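Local coordinates for beta-lactamase inhibitory protein BLIP-I (PDB 3GMV) that probably inhibits beta-lactamases by binding them directly, at residues T58-R67 with Q108-P116; K118-C127 with S137-G145. All coordinates share one frame; numbering follows the deposited sequence.

Contact 1 (T58-R67 with Q108-P116); sequences TDEGELWSKR and QGESYPNWP. With TAM (tris(hydroxyethyl)aminomethane), chain B.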
loop_
_atom_site.group_PDB
_atom_site.type_symbol
_atom_site.label_atom_id
_atom_site.label_comp_id
_atom_site.label_asym_id
_atom_site.label_seq_id
_atom_site.Cartn_x
_atom_site.Cartn_y
_atom_site.Cartn_z
ATOM N N THR A 58 -12.150 -5.268 -11.114
ATOM C CA THR A 58 -12.236 -5.217 -12.576
ATOM C C THR A 58 -13.714 -5.170 -13.007
ATOM O O THR A 58 -14.648 -5.304 -12.208
ATOM C CB THR A 58 -11.624 -6.475 -13.213
ATOM O OG1 THR A 58 -12.419 -7.578 -12.785
ATOM C CG2 THR A 58 -10.182 -6.706 -12.770
ATOM N N ASP A 59 -13.933 -5.011 -14.302
ATOM C CA ASP A 59 -15.275 -5.013 -14.837
ATOM C C ASP A 59 -15.992 -6.359 -14.615
ATOM O O ASP A 59 -17.222 -6.430 -14.687
ATOM C CB ASP A 59 -15.243 -4.660 -16.334
ATOM C CG ASP A 59 -14.841 -3.209 -16.588
ATOM O OD1 ASP A 59 -14.927 -2.350 -15.673
ATOM O OD2 ASP A 59 -14.433 -2.915 -17.733
ATOM N N GLU A 60 -15.230 -7.404 -14.306
ATOM C CA GLU A 60 -15.803 -8.711 -13.950
ATOM C C GLU A 60 -15.999 -8.904 -12.428
ATOM O O GLU A 60 -16.513 -9.935 -11.979
ATOM C CB GLU A 60 -14.971 -9.845 -14.572
ATOM C CG GLU A 60 -15.116 -9.953 -16.078
ATOM C CD GLU A 60 -14.545 -8.753 -16.825
ATOM O OE1 GLU A 60 -13.442 -8.281 -16.454
ATOM O OE2 GLU A 60 -15.203 -8.278 -17.791
ATOM N N GLY A 61 -15.669 -7.878 -11.654
ATOM C CA GLY A 61 -15.974 -7.828 -10.212
ATOM C C GLY A 61 -14.891 -8.421 -9.327
ATOM O O GLY A 61 -15.146 -8.722 -8.161
ATOM N N GLU A 62 -13.679 -8.561 -9.870
ATOM C CA GLU A 62 -12.581 -9.257 -9.178
ATOM C C GLU A 62 -11.529 -8.261 -8.696
ATOM O O GLU A 62 -11.194 -7.320 -9.411
ATOM C CB GLU A 62 -11.926 -10.269 -10.115
ATOM C CG GLU A 62 -12.886 -11.393 -10.486
ATOM C CD GLU A 62 -12.331 -12.365 -11.515
ATOM O OE1 GLU A 62 -11.176 -12.214 -11.960
ATOM O OE2 GLU A 62 -13.061 -13.322 -11.861
ATOM N N LEU A 63 -10.984 -8.493 -7.494
ATOM C CA LEU A 63 -10.017 -7.541 -6.900
ATOM C C LEU A 63 -8.726 -7.492 -7.708
ATOM O O LEU A 63 -8.062 -8.521 -7.883
ATOM C CB LEU A 63 -9.683 -8.039 -5.471
ATOM C CG LEU A 63 -8.762 -7.135 -4.692
ATOM C CD1 LEU A 63 -9.619 -5.896 -4.312
ATOM C CD2 LEU A 63 -8.192 -7.799 -3.432
ATOM N N TRP A 64 -8.335 -6.312 -8.190
ATOM C CA TRP A 64 -7.047 -6.188 -8.864
ATOM C C TRP A 64 -6.115 -5.254 -8.086
ATOM O O TRP A 64 -4.911 -5.208 -8.362
ATOM C CB TRP A 64 -7.230 -5.655 -10.312
ATOM C CG TRP A 64 -7.718 -4.245 -10.365
ATOM C CD1 TRP A 64 -9.027 -3.828 -10.326
ATOM C CD2 TRP A 64 -6.926 -3.055 -10.435
ATOM N NE1 TRP A 64 -9.095 -2.460 -10.360
ATOM C CE2 TRP A 64 -7.820 -1.957 -10.429
ATOM C CE3 TRP A 64 -5.552 -2.809 -10.498
ATOM C CZ2 TRP A 64 -7.387 -0.627 -10.470
ATOM C CZ3 TRP A 64 -5.118 -1.465 -10.560
ATOM C CH2 TRP A 64 -6.034 -0.407 -10.541
ATOM N N SER A 65 -6.649 -4.489 -7.135
ATOM C CA SER A 65 -5.822 -3.485 -6.465
ATOM C C SER A 65 -6.125 -3.405 -4.958
ATOM O O SER A 65 -7.283 -3.334 -4.566
ATOM C CB SER A 65 -6.090 -2.110 -7.080
ATOM O OG SER A 65 -5.328 -1.114 -6.392
ATOM N N LYS A 66 -5.063 -3.397 -4.150
ATOM C CA LYS A 66 -5.141 -3.104 -2.736
ATOM C C LYS A 66 -4.266 -1.910 -2.436
ATOM O O LYS A 66 -3.130 -1.839 -2.921
ATOM C CB LYS A 66 -4.602 -4.292 -1.916
ATOM C CG LYS A 66 -5.409 -5.578 -2.119
ATOM C CD LYS A 66 -4.748 -6.830 -1.518
ATOM C CE LYS A 66 -4.576 -6.726 -0.021
ATOM N NZ LYS A 66 -3.923 -7.973 0.483
ATOM N N ARG A 67 -4.754 -1.016 -1.584
ATOM C CA ARG A 67 -3.934 0.113 -1.149
ATOM C C ARG A 67 -4.257 0.352 0.314
ATOM O O ARG A 67 -5.338 -0.047 0.803
ATOM C CB ARG A 67 -4.216 1.379 -1.996
ATOM C CG ARG A 67 -5.643 1.961 -1.870
ATOM C CD ARG A 67 -5.928 2.972 -2.997
ATOM N NE ARG A 67 -7.289 3.501 -2.912
ATOM C CZ ARG A 67 -7.622 4.620 -2.273
ATOM N NH1 ARG A 67 -6.703 5.339 -1.642
ATOM N NH2 ARG A 67 -8.881 5.024 -2.262
ATOM N N GLN A 108 2.268 0.116 1.195
ATOM C CA GLN A 108 1.037 0.867 1.059
ATOM C C GLN A 108 0.210 0.400 -0.129
ATOM O O GLN A 108 -0.743 1.071 -0.552
ATOM C CB GLN A 108 1.344 2.379 0.958
ATOM C CG GLN A 108 1.710 2.935 2.351
ATOM C CD GLN A 108 1.739 4.446 2.360
ATOM O OE1 GLN A 108 1.733 5.087 1.307
ATOM N NE2 GLN A 108 1.765 5.024 3.542
ATOM N N GLY A 109 0.580 -0.725 -0.719
ATOM C CA GLY A 109 -0.278 -1.208 -1.799
ATOM C C GLY A 109 0.355 -2.223 -2.735
ATOM O O GLY A 109 1.589 -2.282 -2.877
ATOM N N GLU A 110 -0.499 -3.031 -3.369
ATOM C CA GLU A 110 -0.057 -3.978 -4.419
ATOM C C GLU A 110 -1.164 -4.021 -5.464
ATOM O O GLU A 110 -2.349 -3.883 -5.122
ATOM C CB GLU A 110 0.188 -5.391 -3.864
ATOM C CG GLU A 110 1.384 -5.526 -2.932
ATOM C CD GLU A 110 1.581 -6.929 -2.436
ATOM O OE1 GLU A 110 0.588 -7.692 -2.387
ATOM O OE2 GLU A 110 2.726 -7.268 -2.064
ATOM N N SER A 111 -0.823 -4.203 -6.739
ATOM C CA SER A 111 -1.892 -4.279 -7.723
ATOM C C SER A 111 -1.445 -5.071 -8.944
ATOM O O SER A 111 -0.250 -5.124 -9.250
ATOM C CB SER A 111 -2.358 -2.880 -8.134
ATOM O OG SER A 111 -1.381 -2.243 -8.951
ATOM N N TYR A 112 -2.420 -5.726 -9.570
ATOM C CA TYR A 112 -2.240 -6.389 -10.859
ATOM C C TYR A 112 -3.094 -5.646 -11.895
ATOM O O TYR A 112 -4.273 -5.953 -12.078
ATOM C CB TYR A 112 -2.674 -7.855 -10.752
ATOM C CG TYR A 112 -1.698 -8.747 -10.013
ATOM C CD1 TYR A 112 -0.504 -9.169 -10.624
ATOM C CD2 TYR A 112 -1.972 -9.197 -8.715
ATOM C CE1 TYR A 112 0.386 -9.982 -9.963
ATOM C CE2 TYR A 112 -1.072 -10.029 -8.035
ATOM C CZ TYR A 112 0.105 -10.413 -8.675
ATOM O OH TYR A 112 0.985 -11.236 -8.008
ATOM N N PRO A 113 -2.521 -4.624 -12.541
ATOM C CA PRO A 113 -3.317 -3.782 -13.425
ATOM C C PRO A 113 -3.866 -4.540 -14.620
ATOM O O PRO A 113 -4.819 -4.094 -15.237
ATOM C CB PRO A 113 -2.340 -2.699 -13.880
ATOM C CG PRO A 113 -1.197 -2.765 -12.924
ATOM C CD PRO A 113 -1.116 -4.185 -12.476
ATOM N N ASN A 114 -3.308 -5.707 -14.899
ATOM C CA ASN A 114 -3.753 -6.480 -16.049
ATOM C C ASN A 114 -4.544 -7.712 -15.632
ATOM O O ASN A 114 -4.751 -8.631 -16.430
ATOM C CB ASN A 114 -2.523 -6.840 -16.900
ATOM C CG ASN A 114 -1.813 -5.592 -17.394
ATOM O OD1 ASN A 114 -2.461 -4.643 -17.835
ATOM N ND2 ASN A 114 -0.480 -5.562 -17.277
ATOM N N TRP A 115 -4.978 -7.730 -14.370
ATOM C CA TRP A 115 -5.710 -8.880 -13.800
ATOM C C TRP A 115 -6.796 -9.358 -14.750
ATOM O O TRP A 115 -7.561 -8.533 -15.239
ATOM C CB TRP A 115 -6.371 -8.500 -12.449
ATOM C CG TRP A 115 -6.992 -9.723 -11.827
ATOM C CD1 TRP A 115 -8.303 -10.143 -11.950
ATOM C CD2 TRP A 115 -6.327 -10.716 -11.042
ATOM N NE1 TRP A 115 -8.478 -11.333 -11.285
ATOM C CE2 TRP A 115 -7.283 -11.713 -10.726
ATOM C CE3 TRP A 115 -5.014 -10.864 -10.570
ATOM C CZ2 TRP A 115 -6.970 -12.835 -9.959
ATOM C CZ3 TRP A 115 -4.708 -11.982 -9.811
ATOM C CH2 TRP A 115 -5.669 -12.962 -9.527
ATOM N N PRO A 116 -6.906 -10.688 -14.964
ATOM C CA PRO A 116 -6.244 -11.807 -14.295
ATOM C C PRO A 116 -4.804 -12.143 -14.713
ATOM O O PRO A 116 -4.190 -13.013 -14.112
ATOM C CB PRO A 116 -7.175 -12.989 -14.620
ATOM C CG PRO A 116 -7.744 -12.624 -15.928
ATOM C CD PRO A 116 -7.919 -11.158 -15.930
HETATM C C TAM B . -7.910 -1.781 -14.655
HETATM C C1 TAM B . -7.119 -0.513 -14.418
HETATM C C2 TAM B . -7.609 -2.359 -16.035
HETATM C C3 TAM B . -9.390 -1.484 -14.524
HETATM C C4 TAM B . -5.635 -0.821 -14.303
HETATM C C5 TAM B . -6.148 -2.158 -16.432
HETATM C C6 TAM B . -10.209 -2.769 -14.445
HETATM N N TAM B . -7.544 -2.753 -13.634
HETATM O O4 TAM B . -4.938 0.408 -14.026
HETATM O O5 TAM B . -6.061 -1.341 -17.618
HETATM O O6 TAM B . -9.371 -3.908 -14.671
HETATM O O HOH W 1 -1.104 -6.502 -0.397
#
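Central strands 63-69 and 105-111 of the antiparallel sheet pair here, and W64 of strand 63-69 meets W115 of the turn after strand 105-111 through their CB atoms at 3.7 Å. The W115 indole reaches the residue that follows the T58-G61 turn: its NE1 donates to E62 OE1 at 2.9 Å, nearly in the ring plane but on the anti side of the carboxylate, whose plane stands 76° from the indole. T58 CG2 touches CD1 of the same ring, while T58 OG1 accepts from E60 N in an ST turn. The W64 ring leaves on another course: with CG between its backbone N and carbonyl carbon (chi1 67°), it lies with one face under the amine of the bound TAM, N being 3.3 Å from W64 CD2, and S65 CB on the opposite face. In this two-layer alpha/beta sandwich the strands stay in register through the hydrogen-bonded pair K66 and E110, extended by Y112 N to W64 O at 2.8 Å. At the non-hydrogen-bonded pair R67 and G109 the CA atoms come within 3.9 Å, a spacing helped by the bare glycine. The ammonium of K66 turns off to the carbonyls of Y8 and I11.

Contact 2 (K118-C127 with S137-G145); sequences KTGFEEKYYC and SASFHLTDG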
loop_
_atom_site.group_PDB
_atom_site.type_symbol
_atom_site.label_atom_id
_atom_site.label_comp_id
_atom_site.label_asym_id
_atom_site.label_seq_id
_atom_site.Cartn_x
_atom_site.Cartn_y
_atom_site.Cartn_z
ATOM N N LYS A 118 -0.862 -11.488 -14.690
ATOM C CA LYS A 118 -0.104 -11.107 -13.510
ATOM C C LYS A 118 1.108 -10.244 -13.869
ATOM O O LYS A 118 1.965 -9.954 -13.030
ATOM C CB LYS A 118 0.304 -12.341 -12.718
ATOM C CG LYS A 118 -0.824 -12.910 -11.837
ATOM C CD LYS A 118 -0.260 -13.854 -10.791
ATOM C CE LYS A 118 -1.204 -14.006 -9.597
ATOM N NZ LYS A 118 -2.245 -15.049 -9.828
ATOM N N THR A 119 1.149 -9.824 -15.122
ATOM C CA THR A 119 2.212 -8.966 -15.644
ATOM C C THR A 119 2.084 -7.541 -15.115
ATOM O O THR A 119 0.970 -7.046 -14.932
ATOM C CB THR A 119 2.072 -8.903 -17.163
ATOM O OG1 THR A 119 0.690 -8.680 -17.473
ATOM C CG2 THR A 119 2.471 -10.229 -17.760
ATOM N N GLY A 120 3.204 -6.859 -14.891
ATOM C CA GLY A 120 3.134 -5.470 -14.437
ATOM C C GLY A 120 2.684 -5.345 -12.983
ATOM O O GLY A 120 2.115 -4.332 -12.581
ATOM N N PHE A 121 2.993 -6.355 -12.182
ATOM C CA PHE A 121 2.669 -6.350 -10.735
ATOM C C PHE A 121 3.324 -5.161 -10.055
ATOM O O PHE A 121 4.547 -4.993 -10.155
ATOM C CB PHE A 121 3.192 -7.620 -10.101
ATOM C CG PHE A 121 2.962 -7.714 -8.610
ATOM C CD1 PHE A 121 1.700 -7.529 -8.072
ATOM C CD2 PHE A 121 4.000 -8.047 -7.773
ATOM C CE1 PHE A 121 1.469 -7.650 -6.689
ATOM C CE2 PHE A 121 3.782 -8.167 -6.390
ATOM C CZ PHE A 121 2.509 -7.969 -5.867
ATOM N N GLU A 122 2.536 -4.324 -9.399
ATOM C CA GLU A 122 3.048 -3.069 -8.830
ATOM C C GLU A 122 2.997 -3.158 -7.314
ATOM O O GLU A 122 1.966 -3.552 -6.766
ATOM C CB GLU A 122 2.215 -1.866 -9.306
ATOM C CG GLU A 122 2.680 -0.486 -8.773
ATOM C CD GLU A 122 1.707 0.652 -9.100
ATOM O OE1 GLU A 122 1.816 1.222 -10.198
ATOM O OE2 GLU A 122 0.857 1.002 -8.253
ATOM N N GLU A 123 4.101 -2.804 -6.656
ATOM C CA GLU A 123 4.170 -2.800 -5.199
ATOM C C GLU A 123 4.567 -1.403 -4.776
ATOM O O GLU A 123 5.483 -0.807 -5.374
ATOM C CB GLU A 123 5.259 -3.757 -4.721
ATOM C CG GLU A 123 5.023 -5.264 -5.036
ATOM C CD GLU A 123 6.290 -6.094 -4.885
ATOM O OE1 GLU A 123 7.073 -6.231 -5.859
ATOM O OE2 GLU A 123 6.513 -6.631 -3.794
ATOM N N LYS A 124 3.896 -0.870 -3.761
ATOM C CA LYS A 124 4.154 0.485 -3.320
ATOM C C LYS A 124 4.702 0.412 -1.908
ATOM O O LYS A 124 4.032 -0.118 -1.009
ATOM C CB LYS A 124 2.877 1.346 -3.345
ATOM C CG LYS A 124 2.332 1.616 -4.782
ATOM C CD LYS A 124 1.257 2.698 -4.778
ATOM C CE LYS A 124 0.723 2.869 -6.213
ATOM N NZ LYS A 124 -0.411 3.853 -6.308
ATOM N N TYR A 125 5.915 0.939 -1.722
ATOM C CA TYR A 125 6.533 1.018 -0.408
ATOM C C TYR A 125 6.620 2.454 0.127
ATOM O O TYR A 125 6.860 3.418 -0.612
ATOM C CB TYR A 125 7.918 0.369 -0.466
ATOM C CG TYR A 125 7.904 -1.134 -0.436
ATOM C CD1 TYR A 125 7.800 -1.806 0.772
ATOM C CD2 TYR A 125 7.991 -1.889 -1.618
ATOM C CE1 TYR A 125 7.810 -3.202 0.813
ATOM C CE2 TYR A 125 8.001 -3.296 -1.584
ATOM C CZ TYR A 125 7.898 -3.928 -0.353
ATOM O OH TYR A 125 7.904 -5.291 -0.242
ATOM N N TYR A 126 6.400 2.590 1.426
ATOM C CA TYR A 126 6.491 3.866 2.100
ATOM C C TYR A 126 7.506 3.705 3.218
ATOM O O TYR A 126 7.393 2.813 4.067
ATOM C CB TYR A 126 5.122 4.182 2.674
ATOM C CG TYR A 126 5.085 5.316 3.687
ATOM C CD1 TYR A 126 5.229 6.639 3.303
ATOM C CD2 TYR A 126 4.907 5.043 5.048
ATOM C CE1 TYR A 126 5.160 7.685 4.267
ATOM C CE2 TYR A 126 4.843 6.066 5.987
ATOM C CZ TYR A 126 4.970 7.364 5.595
ATOM O OH TYR A 126 4.923 8.341 6.576
ATOM N N CYS A 127 8.535 4.533 3.191
ATOM C CA CYS A 127 9.606 4.391 4.157
ATOM C C CYS A 127 9.673 5.614 5.074
ATOM O O CYS A 127 10.081 6.702 4.638
ATOM C CB CYS A 127 10.934 4.226 3.405
ATOM S SG CYS A 127 10.941 2.876 2.255
ATOM N N SER A 137 9.747 11.184 4.784
ATOM C CA SER A 137 9.592 9.839 4.238
ATOM C C SER A 137 10.118 9.755 2.826
ATOM O O SER A 137 10.397 10.762 2.183
ATOM C CB SER A 137 8.118 9.407 4.246
ATOM O OG SER A 137 7.355 10.194 3.337
ATOM N N ALA A 138 10.270 8.523 2.374
ATOM C CA ALA A 138 10.451 8.264 0.947
ATOM C C ALA A 138 9.430 7.225 0.495
ATOM O O ALA A 138 8.974 6.389 1.296
ATOM C CB ALA A 138 11.885 7.800 0.667
ATOM N N SER A 139 9.063 7.289 -0.784
ATOM C CA SER A 139 8.168 6.320 -1.407
ATOM C C SER A 139 8.917 5.685 -2.573
ATOM O O SER A 139 9.598 6.379 -3.345
ATOM C CB SER A 139 6.933 7.024 -1.971
ATOM O OG SER A 139 6.176 7.571 -0.888
ATOM N N PHE A 140 8.710 4.389 -2.752
ATOM C CA PHE A 140 9.351 3.656 -3.825
ATOM C C PHE A 140 8.319 2.716 -4.393
ATOM O O PHE A 140 7.695 1.970 -3.642
ATOM C CB PHE A 140 10.516 2.819 -3.268
ATOM C CG PHE A 140 11.625 3.641 -2.685
ATOM C CD1 PHE A 140 12.467 4.380 -3.516
ATOM C CD2 PHE A 140 11.867 3.638 -1.314
ATOM C CE1 PHE A 140 13.504 5.148 -2.948
ATOM C CE2 PHE A 140 12.920 4.370 -0.760
ATOM C CZ PHE A 140 13.720 5.136 -1.572
ATOM N N HIS A 141 8.125 2.726 -5.709
ATOM C CA HIS A 141 7.193 1.765 -6.303
ATOM C C HIS A 141 7.969 0.799 -7.202
ATOM O O HIS A 141 8.834 1.227 -7.978
ATOM C CB HIS A 141 6.080 2.489 -7.111
ATOM C CG HIS A 141 5.271 3.454 -6.292
ATOM N ND1 HIS A 141 4.314 4.265 -6.849
ATOM C CD2 HIS A 141 5.307 3.768 -4.976
ATOM C CE1 HIS A 141 3.776 5.023 -5.914
ATOM N NE2 HIS A 141 4.369 4.755 -4.767
ATOM N N LEU A 142 7.648 -0.493 -7.127
ATOM C CA LEU A 142 8.295 -1.498 -7.967
ATOM C C LEU A 142 7.276 -2.014 -8.970
ATOM O O LEU A 142 6.096 -2.140 -8.629
ATOM C CB LEU A 142 8.788 -2.656 -7.087
ATOM C CG LEU A 142 9.880 -2.349 -6.079
ATOM C CD1 LEU A 142 10.075 -3.589 -5.156
ATOM C CD2 LEU A 142 11.178 -2.008 -6.814
ATOM N N THR A 143 7.696 -2.246 -10.215
ATOM C CA THR A 143 6.825 -2.876 -11.199
ATOM C C THR A 143 7.620 -4.092 -11.725
ATOM O O THR A 143 8.725 -3.912 -12.261
ATOM C CB THR A 143 6.467 -1.891 -12.355
ATOM O OG1 THR A 143 5.860 -0.695 -11.830
ATOM C CG2 THR A 143 5.498 -2.539 -13.359
ATOM N N ASP A 144 7.065 -5.299 -11.572
ATOM C CA ASP A 144 7.808 -6.545 -11.824
ATOM C C ASP A 144 9.250 -6.476 -11.315
ATOM O O ASP A 144 10.212 -6.787 -12.026
ATOM C CB ASP A 144 7.747 -6.893 -13.301
ATOM C CG ASP A 144 6.328 -7.225 -13.746
ATOM O OD1 ASP A 144 5.569 -7.808 -12.941
ATOM O OD2 ASP A 144 5.963 -6.873 -14.872
ATOM N N GLY A 145 9.381 -5.994 -10.087
ATOM C CA GLY A 145 10.650 -6.032 -9.379
ATOM C C GLY A 145 11.685 -5.034 -9.841
ATOM O O GLY A 145 12.874 -5.206 -9.542
HETATM O O HOH W 2 6.894 -5.684 -8.507
#
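Strands 122-128 and 137-143 form an antiparallel beta hairpin within the sheet, and on one face of it K124 lies across the imidazole of H141. This is a non-hydrogen-bonded pair, where neighbouring side chains can run close together. K124 CG lies beside the backbone N (chi1 -67°) and the rest of the chain is extended, which carries the methylenes over the H141 face: K124 CG sits 3.6 Å from the ring centroid, only 6° off the normal, a CH-pi contact, and K124 CD lies 3.6 Å from H141 CE1. Long and aliphatic up to its charged end, lysine suits this role. Further along, Y126 swings CG anti to its backbone N (chi1 166°), which brings Y126 CE1 to 3.4 Å from S137 CB, a residue small enough to admit the ring.

The other face carries Y125, C127, F140 and L142. C127 SG, in the disulfide with C105, meets the edge of the F140 ring in its plane, 3.8 Å from F140 CD2, and Y125 CE2 touches L142 CD1 obliquely. F140 and L142 pack on L96 of helix 93-99, their bulk filling the layer between sheet and helix.

Where strand 137-143 ends, D144 takes a left-handed backbone conformation and presents its carboxylate to the G120-F121 backbone. F121 N approaches D144 OD1 from above the carboxylate plane, whereas G120 N, on a glycine with positive phi, meets D144 OD2 on the syn side at 2.8 Å.

Overall arrangement
From the N terminus the chain forms helices 5-10, 17-24 and 26-29, then strands 30-31, 40-43 and 52-57 before strand 63-69. Contact 1 then closes a loop of 40 residues, which includes helices 81-84 and 93-99, by bringing strand 105-111 alongside strand 63-69. Contact 2 closes a much shorter loop of nine residues, and the two follow in series without nesting or crossing. Their centres are 14 Å apart, yet they meet directly: Q108 and G109 probably bond to the backbone of K124, and the rings of Y112 and F121 stack. Each contact joins one pair of strands, and the 105-111/122-128 seam links the pairs into four consecutive strands, leaving 146-153 at the sheet's edge.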